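Local coordinates for protein cytochrome P450 (Zobellia galactanivorans, PDB 6G5O) that belongs to the haem-containing cytochrome P450 family, its mixed, helix-rich chain folded around a bound protoporphyrin IX containing iron, at residues 101-104 with 105-108. Numbering follows the deposited sequence.
Sequences EKLT and AQIS
Leu103 and Ile107, one turn apart on the alpha-helix 97-117 of this cytochrome P450, run alongside each other in the same direction, with CD1 of Leu103 4.0 Å from CD1 of Ile107. Both are buried on the inward face of the helix: Leu103 reaches Ala134 and Leu137 of helix 122-139 and Ile342 of helix 333-350, while Ile107 touches Thr346. The side chain of Leu103 is about 11 Å from the haem and does not touch it; it packs helix 97-117 against helices 122-139 and 333-350.

Four i to i+4 backbone hydrogen bonds run through these two turns. Ala105 N donates to Glu101 O, Gln106 N to Lys102 O and Ser108 N to Thr104 O, all nearly straight. The bond from Ile107 N to Leu103 O is more bent, with an N-H...O angle of 147°, and the same N-H makes a second, weak bond to Thr104 O at 3.2 Å.

Among the polar side chains, Thr104 turns OG1 back beside its own N (chi1 -58°), where it bonds Gln100 O one turn earlier. Gln106 lays CG 3.3 Å from Lys102 O, then runs out extended; its NE2 is held by Arg133 O of helix 122-139, and the Gln106 side chain slants across that of Leu103, bringing Gln106 OE1 to 3.9 Å from Leu103 CD1.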
loop_
_atom_site.group_PDB
_atom_site.type_symbol
_atom_site.label_atom_id
_atom_site.label_comp_id
_atom_site.label_asym_id
_atom_site.label_seq_id
_atom_site.Cartn_x
_atom_site.Cartn_y
_atom_site.Cartn_z
ATOM N N GLU A 101 19.901 -8.276 -2.202
ATOM C CA GLU A 101 20.878 -8.742 -1.178
ATOM C C GLU A 101 20.907 -7.819 0.033
ATOM O O GLU A 101 20.971 -8.285 1.183
ATOM C CB GLU A 101 22.308 -8.750 -1.709
ATOM C CG GLU A 101 22.714 -9.977 -2.471
ATOM C CD GLU A 101 23.816 -9.705 -3.484
ATOM O OE1 GLU A 101 24.601 -8.733 -3.322
ATOM O OE2 GLU A 101 23.868 -10.477 -4.460
ATOM N N LYS A 102 20.925 -6.503 -0.230
ATOM C CA LYS A 102 20.920 -5.545 0.860
ATOM C C LYS A 102 19.657 -5.658 1.693
ATOM O O LYS A 102 19.682 -5.514 2.935
ATOM C CB LYS A 102 21.026 -4.136 0.338
ATOM C CG LYS A 102 22.328 -3.802 -0.343
ATOM C CD LYS A 102 22.078 -2.596 -1.238
ATOM C CE LYS A 102 23.242 -2.251 -2.136
ATOM N NZ LYS A 102 24.486 -2.014 -1.363
ATOM N N LEU A 103 18.540 -5.860 1.004
ATOM C CA LEU A 103 17.262 -5.981 1.670
ATOM C C LEU A 103 17.164 -7.321 2.466
ATOM O O LEU A 103 16.579 -7.376 3.523
ATOM C CB LEU A 103 16.162 -5.861 0.639
ATOM C CG LEU A 103 14.722 -5.943 1.079
ATOM C CD1 LEU A 103 14.431 -4.858 2.119
ATOM C CD2 LEU A 103 13.788 -5.836 -0.122
ATOM N N THR A 104 17.721 -8.375 1.926
ATOM C CA THR A 104 17.812 -9.648 2.649
ATOM C C THR A 104 18.618 -9.460 3.923
ATOM O O THR A 104 18.165 -9.856 4.994
ATOM C CB THR A 104 18.407 -10.760 1.769
ATOM O OG1 THR A 104 17.580 -10.892 0.601
ATOM C CG2 THR A 104 18.465 -12.109 2.528
ATOM N N ALA A 105 19.759 -8.774 3.803
ATOM C CA ALA A 105 20.595 -8.463 4.976
ATOM C C ALA A 105 19.861 -7.626 6.043
ATOM O O ALA A 105 19.903 -7.979 7.219
ATOM C CB ALA A 105 21.895 -7.800 4.552
ATOM N N GLN A 106 19.131 -6.582 5.637
ATOM C CA GLN A 106 18.308 -5.798 6.595
ATOM C C GLN A 106 17.268 -6.653 7.298
ATOM O O GLN A 106 17.016 -6.484 8.495
ATOM C CB GLN A 106 17.574 -4.593 5.942
ATOM C CG GLN A 106 18.442 -3.504 5.289
ATOM C CD GLN A 106 17.579 -2.413 4.636
ATOM O OE1 GLN A 106 16.360 -2.515 4.616
ATOM N NE2 GLN A 106 18.199 -1.343 4.183
ATOM N N ILE A 107 16.617 -7.536 6.550
ATOM C CA ILE A 107 15.476 -8.230 7.104
ATOM C C ILE A 107 15.976 -9.402 8.004
ATOM O O ILE A 107 15.404 -9.688 9.069
ATOM C CB ILE A 107 14.510 -8.667 5.996
ATOM C CG1 ILE A 107 13.741 -7.445 5.472
ATOM C CG2 ILE A 107 13.515 -9.730 6.493
ATOM C CD1 ILE A 107 12.780 -7.756 4.351
ATOM N N SER A 108 17.032 -10.053 7.563
ATOM C CA SER A 108 17.737 -11.008 8.373
ATOM C C SER A 108 18.154 -10.405 9.743
ATOM O O SER A 108 17.802 -10.944 10.802
ATOM C CB SER A 108 18.967 -11.485 7.599
ATOM O OG SER A 108 19.630 -12.482 8.338
#